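Local coordinates for chymotrypsin (Cellulomonas bogoriensis, PDB 2EA3), which probably cleaves peptide bonds within proteins as a chymotrypsin-like serine endopeptidase, the present chain being the protease domain of a longer precursor, at residues F27-H32 against D56-R61; G124-T129 against F166-P171; V94-S99 against V130-G135; G84-P89 against G144-G149. All coordinates share one frame; numbering follows the deposited sequence.

Contact 1 of 4, residues F27-H32 against D56-R61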
loop_
_atom_site.group_PDB
_atom_site.type_symbol
_atom_site.label_atom_id
_atom_site.label_comp_id
_atom_site.label_asym_id
_atom_site.label_seq_id
_atom_site.Cartn_x
_atom_site.Cartn_y
_atom_site.Cartn_z
ATOM N N PHE A 27 10.268 -2.326 -2.027
ATOM C CA PHE A 27 8.825 -2.406 -1.772
ATOM C C PHE A 27 8.091 -1.232 -2.391
ATOM O O PHE A 27 8.676 -0.181 -2.685
ATOM C CB PHE A 27 8.499 -2.573 -0.267
ATOM C CG PHE A 27 8.756 -1.340 0.570
ATOM C CD1 PHE A 27 9.985 -1.175 1.217
ATOM C CD2 PHE A 27 7.780 -0.343 0.723
ATOM C CE1 PHE A 27 10.242 -0.045 1.999
ATOM C CE2 PHE A 27 8.029 0.786 1.499
ATOM C CZ PHE A 27 9.276 0.928 2.144
ATOM N N ILE A 28 6.805 -1.429 -2.636
ATOM C CA ILE A 28 5.974 -0.379 -3.167
ATOM C C ILE A 28 5.032 0.127 -2.083
ATOM O O ILE A 28 4.703 -0.605 -1.130
ATOM C CB ILE A 28 5.208 -0.835 -4.436
ATOM C CG1 ILE A 28 4.367 -2.086 -4.156
ATOM C CG2 ILE A 28 6.192 -1.041 -5.600
ATOM C CD1 ILE A 28 3.435 -2.437 -5.334
ATOM N N THR A 29 4.616 1.383 -2.220
ATOM C CA THR A 29 3.899 2.096 -1.157
ATOM C C THR A 29 3.205 3.268 -1.859
ATOM O O THR A 29 3.223 3.302 -3.098
ATOM C CB THR A 29 4.869 2.512 0.003
ATOM O OG1 THR A 29 4.136 3.056 1.124
ATOM C CG2 THR A 29 5.948 3.537 -0.489
ATOM N N ALA A 30 2.625 4.213 -1.105
ATOM C CA ALA A 30 1.882 5.322 -1.716
ATOM C C ALA A 30 2.853 6.453 -2.046
ATOM O O ALA A 30 3.776 6.719 -1.283
ATOM C CB ALA A 30 0.771 5.845 -0.774
ATOM N N GLY A 31 2.647 7.109 -3.182
ATOM C CA GLY A 31 3.482 8.263 -3.591
ATOM C C GLY A 31 3.430 9.452 -2.659
ATOM O O GLY A 31 4.399 10.201 -2.546
ATOM N N HIS A 32 2.298 9.653 -1.985
ATOM C CA HIS A 32 2.210 10.781 -1.046
ATOM C C HIS A 32 3.060 10.575 0.209
ATOM O O HIS A 32 3.232 11.515 0.990
ATOM C CB HIS A 32 0.756 11.146 -0.698
ATOM C CG HIS A 32 0.107 10.231 0.303
ATOM N ND1 HIS A 32 -0.776 9.240 -0.061
ATOM C CD2 HIS A 32 0.169 10.201 1.656
ATOM C CE1 HIS A 32 -1.201 8.610 1.017
ATOM N NE2 HIS A 32 -0.645 9.178 2.075
ATOM N N ASP A 56 -0.940 7.740 -7.136
ATOM C CA ASP A 56 -0.441 7.762 -5.759
ATOM C C ASP A 56 0.399 6.506 -5.509
ATOM O O ASP A 56 -0.018 5.573 -4.828
ATOM C CB ASP A 56 -1.575 7.949 -4.734
ATOM C CG ASP A 56 -1.050 8.290 -3.325
ATOM O OD1 ASP A 56 -1.885 8.406 -2.392
ATOM O OD2 ASP A 56 0.193 8.420 -3.163
ATOM N N TYR A 57 1.590 6.492 -6.089
ATOM C CA TYR A 57 2.469 5.338 -5.939
ATOM C C TYR A 57 3.919 5.712 -5.811
ATOM O O TYR A 57 4.333 6.773 -6.268
ATOM C CB TYR A 57 2.296 4.289 -7.053
ATOM C CG TYR A 57 2.575 4.726 -8.485
ATOM C CD1 TYR A 57 1.534 4.878 -9.397
ATOM C CD2 TYR A 57 3.883 4.986 -8.927
ATOM C CE1 TYR A 57 1.789 5.286 -10.742
ATOM C CE2 TYR A 57 4.143 5.368 -10.266
ATOM C CZ TYR A 57 3.105 5.508 -11.157
ATOM O OH TYR A 57 3.381 5.895 -12.465
ATOM N N ALA A 58 4.675 4.797 -5.217
ATOM C CA ALA A 58 6.112 4.968 -5.056
ATOM C C ALA A 58 6.779 3.629 -4.910
ATOM O O ALA A 58 6.150 2.647 -4.530
ATOM C CB ALA A 58 6.424 5.868 -3.863
ATOM N N PHE A 59 8.069 3.607 -5.208
ATOM C CA PHE A 59 8.888 2.427 -5.050
ATOM C C PHE A 59 10.036 2.831 -4.148
ATOM O O PHE A 59 10.683 3.860 -4.388
ATOM C CB PHE A 59 9.429 1.988 -6.425
ATOM C CG PHE A 59 10.569 1.003 -6.353
ATOM C CD1 PHE A 59 10.431 -0.216 -5.690
ATOM C CD2 PHE A 59 11.784 1.300 -6.973
ATOM C CE1 PHE A 59 11.492 -1.123 -5.632
ATOM C CE2 PHE A 59 12.856 0.382 -6.898
ATOM C CZ PHE A 59 12.694 -0.823 -6.244
ATOM N N VAL A 60 10.298 2.016 -3.126
ATOM C CA VAL A 60 11.413 2.267 -2.212
ATOM C C VAL A 60 12.428 1.148 -2.412
ATOM O O VAL A 60 12.106 -0.027 -2.237
ATOM C CB VAL A 60 10.927 2.359 -0.728
ATOM C CG1 VAL A 60 12.131 2.503 0.263
ATOM C CG2 VAL A 60 9.929 3.500 -0.554
ATOM N N ARG A 61 13.640 1.510 -2.836
ATOM C CA ARG A 61 14.701 0.524 -3.034
ATOM C C ARG A 61 15.345 0.218 -1.697
ATOM O O ARG A 61 15.712 1.131 -0.964
ATOM C CB ARG A 61 15.780 1.031 -4.008
ATOM C CG ARG A 61 16.842 -0.038 -4.338
ATOM C CD ARG A 61 18.192 0.582 -4.680
ATOM N NE ARG A 61 19.252 -0.429 -4.865
ATOM C CZ ARG A 61 20.129 -0.820 -3.927
ATOM N NH1 ARG A 61 20.125 -0.295 -2.698
ATOM N NH2 ARG A 61 21.035 -1.743 -4.234
#
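The F27 ring lays one face over V60, whose CB sits 3.6 Å above the ring plane, displaced from the centre toward the rim. From there V60 CG1 and CG2 overhang the rim, CG1 3.6 Å from F27 CE1 and CG2 nearest to CZ. F27 CG stands between its own backbone N and carbonyl carbon (chi1 71°), and from there the two side chains run alongside each other and point the same way. T29, on the same face of the sheet, adds a methyl that touches A58 CB and V60 CG2, while its hydroxyl bonds to S18 O. On the reverse face, F59 sets its ring obliquely beside F27 O. The backbones form an antiparallel pairing in which F27 and V60 exchange two hydrogen bonds, V60 N to F27 O being nearly straight at 2.8 Å, and T29 and A58 exchange two more that are less straight.

Just before its strand, D56 turns its carboxylate toward H32, which follows the partner strand; D56 CG is anti to the backbone N (chi1 -167°). D56 OD1 accepts a hydrogen bond from H32 ND1 at 2.7 Å through its syn lone pair, in the plane of the imidazole, although the ring and carboxylate planes are 47° apart. D56 OD2 accepts one from the backbone N of H32, also at 2.7 Å. S152 OG bonds to OD1 as well, and S137 OG meets H32 NE2. Lying at the end of paired strands of the N-terminal barrel, this geometry is consistent with the Ser-His-Asp triad of chymotrypsin-like proteases.

Contact 2 of 4, residues G124-T129 against F166-P171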
loop_
_atom_site.group_PDB
_atom_site.type_symbol
_atom_site.label_atom_id
_atom_site.label_comp_id
_atom_site.label_asym_id
_atom_site.label_seq_id
_atom_site.Cartn_x
_atom_site.Cartn_y
_atom_site.Cartn_z
ATOM N N GLY A 124 -7.935 7.112 -11.125
ATOM C CA GLY A 124 -7.635 5.707 -11.362
ATOM C C GLY A 124 -7.674 4.835 -10.132
ATOM O O GLY A 124 -7.085 3.742 -10.141
ATOM N N LEU A 125 -8.379 5.298 -9.092
ATOM C CA LEU A 125 -8.361 4.646 -7.776
ATOM C C LEU A 125 -9.453 3.611 -7.574
ATOM O O LEU A 125 -10.557 3.728 -8.128
ATOM C CB LEU A 125 -8.484 5.698 -6.669
ATOM C CG LEU A 125 -7.333 6.711 -6.618
ATOM C CD1 LEU A 125 -7.593 7.731 -5.543
ATOM C CD2 LEU A 125 -5.997 5.997 -6.374
ATOM N N ILE A 126 -9.136 2.606 -6.765
ATOM C CA ILE A 126 -10.109 1.614 -6.317
ATOM C C ILE A 126 -10.864 2.200 -5.118
ATOM O O ILE A 126 -10.257 2.548 -4.106
ATOM C CB ILE A 126 -9.421 0.304 -5.865
ATOM C CG1 ILE A 126 -8.596 -0.295 -7.006
ATOM C CG2 ILE A 126 -10.466 -0.694 -5.358
ATOM C CD1 ILE A 126 -7.630 -1.366 -6.550
ATOM N N ARG A 127 -12.179 2.331 -5.236
ATOM C CA ARG A 127 -12.996 2.812 -4.120
ATOM C C ARG A 127 -13.497 1.629 -3.292
ATOM O O ARG A 127 -13.962 0.635 -3.854
ATOM C CB ARG A 127 -14.180 3.629 -4.652
ATOM C CG ARG A 127 -14.956 4.358 -3.568
ATOM C CD ARG A 127 -16.150 5.123 -4.142
ATOM N NE ARG A 127 -17.150 5.283 -3.087
ATOM C CZ ARG A 127 -17.491 6.435 -2.508
ATOM N NH1 ARG A 127 -16.946 7.584 -2.895
ATOM N NH2 ARG A 127 -18.406 6.435 -1.543
ATOM N N THR A 128 -13.405 1.738 -1.965
ATOM C CA THR A 128 -13.877 0.656 -1.069
ATOM C C THR A 128 -14.602 1.162 0.166
ATOM O O THR A 128 -14.523 2.347 0.494
ATOM C CB THR A 128 -12.719 -0.209 -0.525
ATOM O OG1 THR A 128 -12.048 0.501 0.539
ATOM C CG2 THR A 128 -11.716 -0.592 -1.657
ATOM N N THR A 129 -15.227 0.231 0.891
ATOM C CA THR A 129 -15.877 0.528 2.178
ATOM C C THR A 129 -14.936 0.182 3.333
ATOM O O THR A 129 -15.362 0.102 4.492
ATOM C CB THR A 129 -17.150 -0.321 2.357
ATOM O OG1 THR A 129 -16.799 -1.698 2.252
ATOM C CG2 THR A 129 -18.176 0.003 1.290
ATOM N N PHE A 166 -7.705 3.213 -3.071
ATOM C CA PHE A 166 -6.431 2.514 -3.207
ATOM C C PHE A 166 -5.901 2.719 -4.612
ATOM O O PHE A 166 -6.667 2.710 -5.591
ATOM C CB PHE A 166 -6.607 1.005 -2.932
ATOM C CG PHE A 166 -7.031 0.699 -1.543
ATOM C CD1 PHE A 166 -8.372 0.821 -1.173
ATOM C CD2 PHE A 166 -6.094 0.358 -0.572
ATOM C CE1 PHE A 166 -8.777 0.558 0.136
ATOM C CE2 PHE A 166 -6.504 0.108 0.747
ATOM C CZ PHE A 166 -7.844 0.210 1.091
ATOM N N GLN A 167 -4.593 2.920 -4.702
ATOM C CA GLN A 167 -3.874 2.937 -5.959
ATOM C C GLN A 167 -3.663 1.476 -6.398
ATOM O O GLN A 167 -3.034 0.710 -5.700
ATOM C CB GLN A 167 -2.512 3.619 -5.743
ATOM C CG GLN A 167 -1.473 3.371 -6.851
ATOM C CD GLN A 167 -1.839 4.029 -8.159
ATOM O OE1 GLN A 167 -1.989 5.244 -8.233
ATOM N NE2 GLN A 167 -1.976 3.226 -9.210
ATOM N N PRO A 168 -4.201 1.093 -7.557
ATOM C CA PRO A 168 -4.031 -0.309 -8.032
ATOM C C PRO A 168 -2.568 -0.674 -8.201
ATOM O O PRO A 168 -1.774 0.189 -8.569
ATOM C CB PRO A 168 -4.692 -0.314 -9.422
ATOM C CG PRO A 168 -5.473 0.914 -9.523
ATOM C CD PRO A 168 -5.036 1.908 -8.445
ATOM N N VAL A 169 -2.203 -1.932 -7.956
ATOM C CA VAL A 169 -0.771 -2.317 -8.061
ATOM C C VAL A 169 -0.254 -2.466 -9.493
ATOM O O VAL A 169 0.905 -2.220 -9.750
ATOM C CB VAL A 169 -0.403 -3.629 -7.293
ATOM C CG1 VAL A 169 -0.375 -3.411 -5.745
ATOM C CG2 VAL A 169 -1.315 -4.765 -7.705
ATOM N N ASN A 170 -1.097 -2.904 -10.422
ATOM C CA ASN A 170 -0.595 -3.188 -11.763
ATOM C C ASN A 170 0.095 -2.018 -12.469
ATOM O O ASN A 170 1.170 -2.216 -13.030
ATOM C CB ASN A 170 -1.659 -3.879 -12.648
ATOM C CG ASN A 170 -1.905 -5.317 -12.222
ATOM O OD1 ASN A 170 -1.101 -5.902 -11.494
ATOM N ND2 ASN A 170 -3.019 -5.900 -12.680
ATOM N N PRO A 171 -0.498 -0.801 -12.426
ATOM C CA PRO A 171 0.209 0.352 -12.984
ATOM C C PRO A 171 1.550 0.660 -12.315
ATOM O O PRO A 171 2.441 1.199 -12.973
ATOM C CB PRO A 171 -0.772 1.516 -12.765
ATOM C CG PRO A 171 -2.123 0.848 -12.714
ATOM C CD PRO A 171 -1.852 -0.427 -11.969
#
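A hydroxyl oxygen set against the edge of an aromatic ring is the unusual feature here: T128 OG1 lies in the plane of the F166 ring, 3.3 Å from CE1. Both residues belong to the C-terminal beta barrel of the chymotrypsin fold, where strand 125-128 runs antiparallel to the end of strand 161-168. T128 approaches at about a right angle to F166 and also brings CG2 to 3.6 Å from CE1. The hydroxyl itself is held by T164 O and V130 N, which fixes its position at the ring edge.

I126 and F166 form a hydrogen-bonded pair. I126 N gives F166 O a bond of 2.7 Å, and F166 N returns one to I126 O, arriving in the carbonyl plane on a lone pair. The CD2 branch of L125 reaches the same carbonyl, 3.4 Å from F166 O.

G124 and L125 together oppose S113 in a G1 beta bulge, and the strand direction changes at G124. At the other end, P168 leads into helix 169-176. I126 CG1 passes P168 CG with the two side chains running oppositely, and the carbonyl O of G124 rests 3.2 Å from P168 CD.

Contact 3 of 4, residues V94-S99 against V130-G135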
loop_
_atom_site.group_PDB
_atom_site.type_symbol
_atom_site.label_atom_id
_atom_site.label_comp_id
_atom_site.label_asym_id
_atom_site.label_seq_id
_atom_site.Cartn_x
_atom_site.Cartn_y
_atom_site.Cartn_z
ATOM N N VAL A 94 -12.342 -7.381 0.186
ATOM C CA VAL A 94 -10.926 -7.043 0.258
ATOM C C VAL A 94 -10.577 -6.689 1.699
ATOM O O VAL A 94 -11.440 -6.228 2.479
ATOM C CB VAL A 94 -10.576 -5.868 -0.664
ATOM C CG1 VAL A 94 -10.623 -6.305 -2.128
ATOM C CG2 VAL A 94 -11.512 -4.659 -0.392
ATOM N N CYS A 95 -9.320 -6.917 2.050
ATOM C CA CYS A 95 -8.850 -6.574 3.399
ATOM C C CYS A 95 -7.593 -5.760 3.255
ATOM O O CYS A 95 -6.765 -6.026 2.367
ATOM C CB CYS A 95 -8.524 -7.812 4.216
ATOM S SG CYS A 95 -9.956 -8.814 4.598
ATOM N N ARG A 96 -7.456 -4.796 4.158
ATOM C CA ARG A 96 -6.352 -3.873 4.180
ATOM C C ARG A 96 -5.518 -4.133 5.441
ATOM O O ARG A 96 -6.072 -4.413 6.491
ATOM C CB ARG A 96 -6.910 -2.437 4.223
ATOM C CG ARG A 96 -5.785 -1.372 4.262
ATOM C CD ARG A 96 -6.289 0.021 4.683
ATOM N NE ARG A 96 -7.134 0.005 5.886
ATOM C CZ ARG A 96 -6.696 -0.260 7.119
ATOM N NH1 ARG A 96 -5.412 -0.531 7.338
ATOM N NH2 ARG A 96 -7.552 -0.259 8.145
ATOM N N SER A 97 -4.195 -4.053 5.315
ATOM C CA SER A 97 -3.303 -4.127 6.455
ATOM C C SER A 97 -2.558 -2.797 6.538
ATOM O O SER A 97 -1.974 -2.346 5.567
ATOM C CB SER A 97 -2.310 -5.266 6.240
ATOM O OG SER A 97 -1.450 -5.423 7.352
ATOM N N GLY A 98 -2.586 -2.167 7.704
ATOM C CA GLY A 98 -1.911 -0.902 7.896
ATOM C C GLY A 98 -1.470 -0.770 9.340
ATOM O O GLY A 98 -2.017 -1.415 10.242
ATOM N N SER A 99 -0.472 0.064 9.557
ATOM C CA SER A 99 0.206 0.106 10.857
ATOM C C SER A 99 -0.531 0.902 11.949
ATOM O O SER A 99 -0.115 0.884 13.105
ATOM C CB SER A 99 1.600 0.685 10.660
ATOM O OG SER A 99 1.498 2.035 10.262
ATOM N N VAL A 130 -13.661 -0.085 3.022
ATOM C CA VAL A 130 -12.695 -0.399 4.075
ATOM C C VAL A 130 -12.376 0.922 4.789
ATOM O O VAL A 130 -12.298 1.940 4.145
ATOM C CB VAL A 130 -11.387 -0.974 3.478
ATOM C CG1 VAL A 130 -10.361 -1.268 4.575
ATOM C CG2 VAL A 130 -11.657 -2.230 2.624
ATOM N N CYS A 131 -12.183 0.901 6.109
ATOM C CA CYS A 131 -11.815 2.121 6.828
ATOM C C CYS A 131 -10.295 2.236 6.820
ATOM O O CYS A 131 -9.606 1.244 6.639
ATOM C CB CYS A 131 -12.312 2.048 8.275
ATOM S SG CYS A 131 -11.591 0.692 9.278
ATOM N N ALA A 132 -9.778 3.437 7.029
ATOM C CA ALA A 132 -8.340 3.603 7.202
ATOM C C ALA A 132 -8.120 4.875 7.981
ATOM O O ALA A 132 -9.006 5.735 8.046
ATOM C CB ALA A 132 -7.637 3.691 5.859
ATOM N N GLU A 133 -6.951 4.972 8.594
ATOM C CA GLU A 133 -6.594 6.182 9.310
ATOM C C GLU A 133 -5.220 6.592 8.820
ATOM O O GLU A 133 -4.586 5.833 8.109
ATOM C CB GLU A 133 -6.693 5.957 10.832
ATOM C CG GLU A 133 -8.185 5.871 11.252
ATOM C CD GLU A 133 -8.419 5.526 12.704
ATOM O OE1 GLU A 133 -7.544 5.836 13.529
ATOM O OE2 GLU A 133 -9.486 4.938 13.025
ATOM N N PRO A 134 -4.803 7.832 9.112
ATOM C CA PRO A 134 -3.448 8.197 8.738
ATOM C C PRO A 134 -2.444 7.299 9.472
ATOM O O PRO A 134 -2.581 7.008 10.705
ATOM C CB PRO A 134 -3.348 9.661 9.200
ATOM C CG PRO A 134 -4.810 10.144 9.217
ATOM C CD PRO A 134 -5.512 8.946 9.771
ATOM N N GLY A 135 -1.451 6.871 8.717
ATOM C CA GLY A 135 -0.505 5.868 9.151
ATOM C C GLY A 135 -0.726 4.616 8.333
ATOM O O GLY A 135 0.224 3.911 8.035
#
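R96 grips the carbonyl of C131 side-on, the chief polar link between strand 93-98 of the C-terminal barrel and the loop 130-135, which precedes the probable nucleophile S137 in the chymotrypsin fold. In relatives, the stretch just before the catalytic serine lines the specificity pocket and supplies part of the oxyanion hole, roles this loop probably shares. Two hydrogen bonds converge on C131 O, from R96 NE at 2.9 Å and from R96 NH2 at 3.0 Å. NE approaches in the carbonyl plane, whereas NH2 comes from above it, and the oxygen lies somewhat out of the guanidinium plane. The arginine chain leaves with CG anti to the backbone N and then bends at chi3 (48°), which turns the guanidinium along its own strand, its edge at G98 CA, with NE and NH2 toward C131 O.

A further polar contact is weak: S99 OG approaches G135 O at 3.2 Å, and S18 OG bonds to the same carbonyl.

Covalent links brace both segments, through the disulfides of C95 with C105 and of C131 with C158.

The apolar contacts centre on V130. Its CG1 packs on the aliphatic root of R96, 3.7 Å from CB, and obliquely to the guanidinium, while A132 CB lies 3.7 Å from R96 NE. The other methyl, V130 CG2, meets V94 CG2 at 3.9 Å, the two valines crossing at about a right angle.

Contact 4 of 4, residues G84-P89 against G144-G149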
loop_
_atom_site.group_PDB
_atom_site.type_symbol
_atom_site.label_atom_id
_atom_site.label_comp_id
_atom_site.label_asym_id
_atom_site.label_seq_id
_atom_site.Cartn_x
_atom_site.Cartn_y
_atom_site.Cartn_z
ATOM N N GLY A 84 0.004 -13.533 -5.945
ATOM C CA GLY A 84 -0.084 -12.932 -7.276
ATOM C C GLY A 84 -0.723 -11.563 -7.168
ATOM O O GLY A 84 -0.902 -11.036 -6.052
ATOM N N HIS A 85 -1.066 -10.989 -8.322
ATOM C CA HIS A 85 -1.598 -9.628 -8.373
ATOM C C HIS A 85 -2.701 -9.510 -9.438
ATOM O O HIS A 85 -2.788 -8.522 -10.170
ATOM C CB HIS A 85 -0.458 -8.628 -8.595
ATOM C CG HIS A 85 0.343 -8.882 -9.836
ATOM N ND1 HIS A 85 0.089 -8.244 -11.028
ATOM C CD2 HIS A 85 1.401 -9.696 -10.064
ATOM C CE1 HIS A 85 0.949 -8.656 -11.941
ATOM N NE2 HIS A 85 1.751 -9.545 -11.385
ATOM N N THR A 86 -3.558 -10.532 -9.490
ATOM C CA THR A 86 -4.700 -10.536 -10.403
ATOM C C THR A 86 -5.773 -9.657 -9.798
ATOM O O THR A 86 -6.174 -9.886 -8.658
ATOM C CB THR A 86 -5.271 -11.949 -10.579
ATOM O OG1 THR A 86 -4.232 -12.807 -11.081
ATOM C CG2 THR A 86 -6.444 -11.922 -11.562
ATOM N N ALA A 87 -6.228 -8.670 -10.568
ATOM C CA ALA A 87 -7.191 -7.684 -10.079
ATOM C C ALA A 87 -8.558 -8.317 -9.865
ATOM O O ALA A 87 -9.007 -9.152 -10.665
ATOM C CB ALA A 87 -7.294 -6.497 -11.041
ATOM N N ALA A 88 -9.185 -7.925 -8.765
ATOM C CA ALA A 88 -10.484 -8.427 -8.373
ATOM C C ALA A 88 -11.533 -7.465 -8.888
ATOM O O ALA A 88 -11.275 -6.247 -8.994
ATOM C CB ALA A 88 -10.571 -8.572 -6.857
ATOM N N PRO A 89 -12.719 -7.992 -9.240
ATOM C CA PRO A 89 -13.774 -7.124 -9.738
ATOM C C PRO A 89 -14.520 -6.356 -8.650
ATOM O O PRO A 89 -14.435 -6.686 -7.469
ATOM C CB PRO A 89 -14.721 -8.107 -10.451
ATOM C CG PRO A 89 -14.547 -9.370 -9.751
ATOM C CD PRO A 89 -13.106 -9.413 -9.272
ATOM N N GLY A 144 -8.228 -11.955 -0.980
ATOM C CA GLY A 144 -7.675 -13.277 -0.689
ATOM C C GLY A 144 -6.147 -13.207 -0.670
ATOM O O GLY A 144 -5.563 -12.488 0.146
ATOM N N ASN A 145 -5.490 -13.950 -1.553
ATOM C CA ASN A 145 -4.032 -13.901 -1.610
ATOM C C ASN A 145 -3.497 -13.079 -2.778
ATOM O O ASN A 145 -2.317 -13.191 -3.131
ATOM C CB ASN A 145 -3.423 -15.315 -1.608
ATOM C CG ASN A 145 -3.757 -16.096 -0.345
ATOM O OD1 ASN A 145 -3.103 -15.953 0.704
ATOM N ND2 ASN A 145 -4.783 -16.942 -0.441
ATOM N N GLN A 146 -4.345 -12.237 -3.366
ATOM C CA GLN A 146 -3.969 -11.499 -4.575
ATOM C C GLN A 146 -3.842 -10.034 -4.235
ATOM O O GLN A 146 -4.786 -9.446 -3.724
ATOM C CB GLN A 146 -5.035 -11.668 -5.659
ATOM C CG GLN A 146 -5.217 -13.119 -6.126
ATOM C CD GLN A 146 -4.003 -13.674 -6.827
ATOM O OE1 GLN A 146 -3.549 -14.771 -6.510
ATOM N NE2 GLN A 146 -3.467 -12.932 -7.793
ATOM N N ALA A 147 -2.673 -9.470 -4.498
ATOM C CA ALA A 147 -2.432 -8.035 -4.262
ATOM C C ALA A 147 -3.305 -7.189 -5.174
ATOM O O ALA A 147 -3.288 -7.390 -6.394
ATOM C CB ALA A 147 -0.974 -7.700 -4.527
ATOM N N GLN A 148 -4.008 -6.207 -4.599
ATOM C CA GLN A 148 -4.898 -5.332 -5.368
ATOM C C GLN A 148 -4.344 -3.917 -5.483
ATOM O O GLN A 148 -4.488 -3.265 -6.516
ATOM C CB GLN A 148 -6.279 -5.226 -4.710
ATOM C CG GLN A 148 -6.997 -6.573 -4.556
ATOM C CD GLN A 148 -7.136 -7.240 -5.883
ATOM O OE1 GLN A 148 -6.632 -8.356 -6.102
ATOM N NE2 GLN A 148 -7.754 -6.541 -6.812
ATOM N N GLY A 149 -3.801 -3.409 -4.388
ATOM C CA GLY A 149 -3.513 -1.981 -4.369
ATOM C C GLY A 149 -2.836 -1.567 -3.090
ATOM O O GLY A 149 -2.652 -2.375 -2.182
HETATM O O HOH W 1 -4.139 -6.404 -8.882
#
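G84 O takes the backbone N-H of A147 in a hydrogen bond of 2.8 Å, with an angle of 161° at the hydrogen. Q146 CA lies 3.4 Å from G84 O, a CA-H...O contact. A147 N comes in somewhat tilted from the carbonyl plane. This bond anchors the only bridge between the two backbones, G84 with Q146, which packs the loop between strands 79-81 and 93-98 on the start of strand 146-154 in the C-terminal barrel of the chymotrypsin fold. One residue on, the roles reverse: H85 CA lies 3.4 Å from A147 O, and a water bridges the two carbonyls, donating to H85 O and to A147 O, each at 2.8 Å.

Side chains fill in around this seam. Q146 lies alongside T86, pointing the same way, and its chain, bent at chi2 (-66°), carries the amide over the backbone of G84 to T86. Q148 bends likewise and brings its amide against T86 O and the peptide of A88, with A88 CB packed beside it. The CB bond of H85 points away from the strand; its ring touches V169 and L173 of helix 169-176, and ND1 lies close to the N170 side chain. A classic bulge interrupts the strand at Q148-G149, opposite L141.

Main-chain groups and one water thus carry the sure polar bonds of the seam. Since both protons of the water are spent on carbonyls, it serves as part of the join, whereas G84 N, buried by the contact, has no partner in the model.

From the N terminus, contact 1 closes first, within the N-terminal barrel, and is complete before the others open. Residues 84-89 then start contact 4, and 94-99 and 130-135 close contact 3 wholly inside the loop that contact 4 completes at 144-149. Contact 2 opens at 124-129 and closes last, at 166-171, so it crosses both contacts 3 and 4. These three tie the C-terminal barrel together: F166 packs on R96 between contacts 2 and 3, and V169 N probably bonds to Q148 O between contacts 2 and 4. Q167 OE1 reaches D56 N, joining contact 2 to contact 1 across the interface of the barrels.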